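Side-chain contacts in Thiol:disulfide interchange protein (Klebsiella pneumoniae, PDB 6DXN), which is a thioredoxin-fold protein of the DsbA subfamily that probably catalyses thiol-disulfide exchange in the bacterial periplasm: residues Gly68-Ala73 with Ala108-Val113; Glu76-Ala81 with Gly88-Leu93. All coordinates share one frame; numbering follows the deposited sequence.

Contact 1 (Gly68-Ala73 with Ala108-Val113)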
loop_
_atom_site.group_PDB
_atom_site.type_symbol
_atom_site.label_atom_id
_atom_site.label_comp_id
_atom_site.label_asym_id
_atom_site.label_seq_id
_atom_site.Cartn_x
_atom_site.Cartn_y
_atom_site.Cartn_z
ATOM N N GLY A 68 -9.657 5.806 -10.464
ATOM C CA GLY A 68 -9.153 6.077 -11.831
ATOM C C GLY A 68 -9.471 4.986 -12.855
ATOM O O GLY A 68 -9.846 3.867 -12.508
ATOM N N PRO A 69 -9.328 5.296 -14.165
ATOM C CA PRO A 69 -9.577 4.321 -15.232
ATOM C C PRO A 69 -8.732 3.033 -15.156
ATOM O O PRO A 69 -9.258 1.951 -15.376
ATOM C CB PRO A 69 -9.221 5.054 -16.540
ATOM C CG PRO A 69 -9.078 6.526 -16.188
ATOM C CD PRO A 69 -8.988 6.631 -14.680
ATOM N N LEU A 70 -7.439 3.172 -14.840
ATOM C CA LEU A 70 -6.485 2.035 -14.790
ATOM C C LEU A 70 -6.552 1.260 -13.465
ATOM O O LEU A 70 -5.906 0.200 -13.345
ATOM C CB LEU A 70 -5.064 2.576 -14.983
ATOM C CG LEU A 70 -4.730 3.108 -16.373
ATOM C CD1 LEU A 70 -3.463 3.948 -16.346
ATOM C CD2 LEU A 70 -4.602 1.968 -17.370
ATOM N N GLY A 71 -7.274 1.803 -12.475
ATOM C CA GLY A 71 -7.387 1.196 -11.134
ATOM C C GLY A 71 -7.329 -0.330 -11.161
ATOM O O GLY A 71 -6.421 -0.929 -10.593
ATOM N N PRO A 72 -8.297 -1.011 -11.812
ATOM C CA PRO A 72 -8.286 -2.475 -11.892
ATOM C C PRO A 72 -7.003 -3.058 -12.513
ATOM O O PRO A 72 -6.393 -3.934 -11.917
ATOM C CB PRO A 72 -9.530 -2.779 -12.748
ATOM C CG PRO A 72 -10.436 -1.596 -12.485
ATOM C CD PRO A 72 -9.483 -0.420 -12.458
ATOM N N ALA A 73 -6.582 -2.541 -13.680
ATOM C CA ALA A 73 -5.373 -3.061 -14.349
ATOM C C ALA A 73 -4.168 -2.996 -13.401
ATOM O O ALA A 73 -3.338 -3.889 -13.413
ATOM C CB ALA A 73 -5.100 -2.304 -15.624
ATOM N N ALA A 108 -2.202 -1.938 -21.763
ATOM C CA ALA A 108 -1.069 -2.426 -22.558
ATOM C C ALA A 108 0.220 -1.686 -22.167
ATOM O O ALA A 108 1.319 -2.235 -22.304
ATOM C CB ALA A 108 -1.362 -2.284 -24.035
ATOM N N ASP A 109 0.076 -0.460 -21.652
ATOM C CA ASP A 109 1.228 0.353 -21.249
ATOM C C ASP A 109 1.813 -0.135 -19.919
ATOM O O ASP A 109 3.014 0.058 -19.660
ATOM C CB ASP A 109 0.863 1.835 -21.158
ATOM C CG ASP A 109 0.681 2.493 -22.511
ATOM O OD1 ASP A 109 1.013 1.841 -23.523
ATOM O OD2 ASP A 109 0.218 3.648 -22.537
ATOM N N ILE A 110 0.967 -0.713 -19.061
ATOM C CA ILE A 110 1.440 -1.239 -17.783
ATOM C C ILE A 110 2.338 -2.452 -18.057
ATOM O O ILE A 110 3.354 -2.631 -17.393
ATOM C CB ILE A 110 0.264 -1.581 -16.844
ATOM C CG1 ILE A 110 -0.518 -0.325 -16.446
ATOM C CG2 ILE A 110 0.768 -2.341 -15.628
ATOM C CD1 ILE A 110 -1.792 -0.595 -15.665
ATOM N N VAL A 111 1.951 -3.265 -19.052
ATOM C CA VAL A 111 2.691 -4.458 -19.437
ATOM C C VAL A 111 4.090 -4.055 -19.917
ATOM O O VAL A 111 5.054 -4.772 -19.656
ATOM C CB VAL A 111 1.941 -5.277 -20.508
ATOM C CG1 VAL A 111 2.834 -6.324 -21.155
ATOM C CG2 VAL A 111 0.685 -5.922 -19.952
ATOM N N LYS A 112 4.187 -2.898 -20.591
ATOM C CA LYS A 112 5.479 -2.420 -21.104
ATOM C C LYS A 112 6.465 -2.210 -19.947
ATOM O O LYS A 112 7.644 -2.418 -20.126
ATOM C CB LYS A 112 5.332 -1.160 -21.965
ATOM C CG LYS A 112 4.617 -1.380 -23.294
ATOM C CD LYS A 112 4.811 -0.264 -24.303
ATOM C CE LYS A 112 4.437 1.106 -23.777
ATOM N NZ LYS A 112 4.590 2.148 -24.819
ATOM N N VAL A 113 5.978 -1.824 -18.764
ATOM C CA VAL A 113 6.875 -1.631 -17.604
ATOM C C VAL A 113 7.541 -2.975 -17.260
ATOM O O VAL A 113 8.762 -3.050 -17.039
ATOM C CB VAL A 113 6.125 -1.045 -16.387
ATOM C CG1 VAL A 113 7.032 -0.925 -15.170
ATOM C CG2 VAL A 113 5.487 0.302 -16.699
#

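Contact 2 (Glu76-Ala81 with Gly88-Leu93)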
loop_
_atom_site.group_PDB
_atom_site.type_symbol
_atom_site.label_atom_id
_atom_site.label_comp_id
_atom_site.label_asym_id
_atom_site.label_seq_id
_atom_site.Cartn_x
_atom_site.Cartn_y
_atom_site.Cartn_z
ATOM N N GLU A 76 -4.174 -5.516 -10.596
ATOM C CA GLU A 76 -3.729 -6.741 -11.187
ATOM C C GLU A 76 -2.205 -6.703 -11.336
ATOM O O GLU A 76 -1.525 -7.681 -11.030
ATOM C CB GLU A 76 -4.416 -6.946 -12.537
ATOM C CG GLU A 76 -3.970 -8.195 -13.264
ATOM C CD GLU A 76 -4.670 -8.384 -14.596
ATOM O OE1 GLU A 76 -4.583 -7.474 -15.444
ATOM O OE2 GLU A 76 -5.326 -9.421 -14.766
ATOM N N ALA A 77 -1.682 -5.560 -11.804
ATOM C CA ALA A 77 -0.246 -5.421 -12.006
ATOM C C ALA A 77 0.495 -5.555 -10.668
ATOM O O ALA A 77 1.570 -6.164 -10.601
ATOM C CB ALA A 77 0.055 -4.109 -12.679
ATOM N N TRP A 78 -0.104 -5.023 -9.596
ATOM C CA TRP A 78 0.555 -5.088 -8.274
ATOM C C TRP A 78 0.588 -6.552 -7.790
ATOM O O TRP A 78 1.598 -7.025 -7.243
ATOM C CB TRP A 78 -0.140 -4.114 -7.314
ATOM C CG TRP A 78 0.553 -3.898 -6.003
ATOM C CD1 TRP A 78 0.015 -4.076 -4.762
ATOM C CD2 TRP A 78 1.918 -3.493 -5.792
ATOM N NE1 TRP A 78 0.938 -3.787 -3.800
ATOM C CE2 TRP A 78 2.116 -3.430 -4.397
ATOM C CE3 TRP A 78 2.985 -3.159 -6.638
ATOM C CZ2 TRP A 78 3.334 -3.062 -3.829
ATOM C CZ3 TRP A 78 4.200 -2.821 -6.075
ATOM C CH2 TRP A 78 4.364 -2.765 -4.687
ATOM N N ALA A 79 -0.514 -7.272 -8.026
ATOM C CA ALA A 79 -0.647 -8.678 -7.642
ATOM C C ALA A 79 0.383 -9.529 -8.395
ATOM O O ALA A 79 1.044 -10.381 -7.793
ATOM C CB ALA A 79 -2.058 -9.144 -7.893
ATOM N N VAL A 80 0.516 -9.290 -9.709
ATOM C CA VAL A 80 1.501 -10.001 -10.521
ATOM C C VAL A 80 2.900 -9.615 -10.032
ATOM O O VAL A 80 3.794 -10.467 -9.961
ATOM C CB VAL A 80 1.352 -9.705 -12.031
ATOM C CG1 VAL A 80 2.568 -10.164 -12.817
ATOM C CG2 VAL A 80 0.091 -10.311 -12.620
ATOM N N ALA A 81 3.074 -8.323 -9.725
ATOM C CA ALA A 81 4.351 -7.756 -9.264
ATOM C C ALA A 81 4.897 -8.503 -8.040
ATOM O O ALA A 81 6.108 -8.760 -7.953
ATOM C CB ALA A 81 4.163 -6.291 -8.945
ATOM N N GLY A 88 9.125 -4.813 -5.655
ATOM C CA GLY A 88 10.079 -3.859 -5.093
ATOM C C GLY A 88 10.615 -2.889 -6.133
ATOM O O GLY A 88 10.925 -1.746 -5.808
ATOM N N LYS A 89 10.704 -3.344 -7.389
ATOM C CA LYS A 89 11.243 -2.519 -8.486
ATOM C C LYS A 89 10.136 -1.799 -9.270
ATOM O O LYS A 89 10.275 -0.618 -9.605
ATOM C CB LYS A 89 12.016 -3.384 -9.487
ATOM C CG LYS A 89 13.278 -4.055 -8.965
ATOM C CD LYS A 89 14.025 -4.823 -10.040
ATOM C CE LYS A 89 15.315 -5.446 -9.549
ATOM N NZ LYS A 89 16.044 -6.131 -10.643
ATOM N N VAL A 90 9.047 -2.518 -9.564
ATOM C CA VAL A 90 7.974 -1.998 -10.422
ATOM C C VAL A 90 7.193 -0.874 -9.725
ATOM O O VAL A 90 6.577 -0.049 -10.411
ATOM C CB VAL A 90 7.017 -3.117 -10.874
ATOM C CG1 VAL A 90 6.129 -3.582 -9.734
ATOM C CG2 VAL A 90 6.160 -2.698 -12.063
ATOM N N GLU A 91 7.226 -0.831 -8.387
ATOM C CA GLU A 91 6.438 0.164 -7.673
ATOM C C GLU A 91 6.769 1.588 -8.171
ATOM O O GLU A 91 5.878 2.322 -8.597
ATOM C CB GLU A 91 6.614 0.045 -6.151
ATOM C CG GLU A 91 5.597 0.884 -5.395
ATOM C CD GLU A 91 5.698 0.939 -3.877
ATOM O OE1 GLU A 91 6.514 0.199 -3.299
ATOM O OE2 GLU A 91 4.972 1.756 -3.283
ATOM N N LYS A 92 8.047 1.979 -8.113
ATOM C CA LYS A 92 8.445 3.363 -8.486
ATOM C C LYS A 92 8.166 3.656 -9.966
ATOM O O LYS A 92 7.879 4.805 -10.319
ATOM C CB LYS A 92 9.925 3.611 -8.167
ATOM C CG LYS A 92 10.278 3.604 -6.685
ATOM C CD LYS A 92 11.755 3.834 -6.397
ATOM C CE LYS A 92 12.134 3.640 -4.940
ATOM N NZ LYS A 92 11.376 4.538 -4.033
ATOM N N LEU A 93 8.244 2.624 -10.810
ATOM C CA LEU A 93 8.050 2.750 -12.259
ATOM C C LEU A 93 6.573 2.997 -12.605
ATOM O O LEU A 93 6.285 3.657 -13.624
ATOM C CB LEU A 93 8.583 1.488 -12.940
ATOM C CG LEU A 93 10.050 1.168 -12.658
ATOM C CD1 LEU A 93 10.426 -0.189 -13.231
ATOM C CD2 LEU A 93 10.969 2.253 -13.203
#

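Contact 1 (Gly68-Ala73 with Ala108-Val113)
Ile110 reaches from helix 107-115 to the N-terminal part of helix 71-83, and its terminal methyl carries the whole apolar contact. Ile110 CD1 is 3.7 Å from Ala73 CB, and Ile110 CD1 to Ala73 C is 4.1 Å, so the methyl rests both on the alanine side chain and on the helix backbone behind it. More loosely, the same CD1 of Ile110 meets Leu70 CD2 at 4.2 Å, where the two side chains run past each other in opposite directions. The isoleucine can span the gap because its longer branch is stretched out, with CD1 anti to CA (chi2 173°). Its beta-branching suits the place as well, since CG2 leaves in another direction and gives the residue a second methyl for its surroundings. Ala73 suits the receiving position: a single methyl lets the other helix send in a longer branched residue, and the nearest CA atoms, those of Ala73 and Ile110, are still 7.8 Å apart. Leu70 adds a second branched surface three residues before Ala73. Its CG stands anti to its own carbonyl carbon (chi1 -69°), and from there the forked end brings CD2 to the isoleucine.

Polar interactions tie down the backbone rather than bridge the two segments. The hydroxyl of Tyr32 is hydrogen-bonded to Leu70 N, joining the residues ahead of Ala73 to the loop beside the CxxC sequence.

The pocket of Ile110 is completed by Leu74 and Ala77 of helix 71-83, by Leu94 of helix 87-99 and by Ile104. Leu70 also packs on Ile104 and on Leu98 of helix 87-99, which places this contact where three consecutive helices of the helical region converge.

Contact 2 (Glu76-Ala81 with Gly88-Leu93)
Helices 76-81 and 88-93 run nearly antiparallel, their axes 9.8 Å apart at closest approach and their directions 154° from each other, with Ala81 opposite Val90 and Trp78 opposite Glu91.

At the first pair, Ala81 CB and Val90 CG1 stand only 3.4 Å apart, tighter than usual for two methyl carbons. Small size suits Ala81 here, since the CA atoms of Ala81 and Val90 are just 6.9 Å apart. Val90 sets CG1 between its backbone N and carbonyl carbon (chi1 73°), and this methyl faces Ala81 while also lying near the plane of the Trp78 ring, at its edge, 4.2 Å from CZ3 of Trp78.

Trp78 swings its indole across the gap, and the six-membered part meets the aliphatic stem of Glu91: CZ3 of Trp78 is 3.7 Å from Glu91 CB, and CH2 of Trp78 lies 3.9 Å from Glu91 CG. The ring and carboxylate planes are turned 62° from each other. Glutamate serves two purposes in this buried place, offering methylene groups to the indole and reaching onward with its carboxylate along an extended chain; its OE2 makes a salt bridge with Lys61 NZ. The backbone of Lys61 takes the polar edge of the indole as well, Trp78 NE1 donating to Lys61 O and so fixing the rotation of the ring, and Phe29 meets the same ring edge-to-face.

Two neighbouring antiparallel helices joined by a short connection form an alpha-helical hairpin. Through Phe29 and Lys61 it rests on strands 25-29 and 60-63, a join consistent with the DsbA architecture, in which a helical domain is inserted into a thioredoxin fold.

Both contacts use helix 71-83 and both are buried, but contact 2 lies deeper, its centre about 11 Å from the centre of the chain, against about 17 Å for the centre of contact 1. Contact 2 joins sequence neighbours; contact 1 brings back helix 107-115 after 34 intervening residues. The two meet directly: Ile110 CG2 touches Ala77 CB at 3.5 Å, and Val113 CG1 packs 3.7 Å from Val90 CG2, so the third helix leans on both arms of the hairpin. Both join helices; contact 1 pairs aliphatic side chains alone, whereas contact 2, next to strands 25-29 and 60-63, adds an indole and a glutamate with polar partners on a strand.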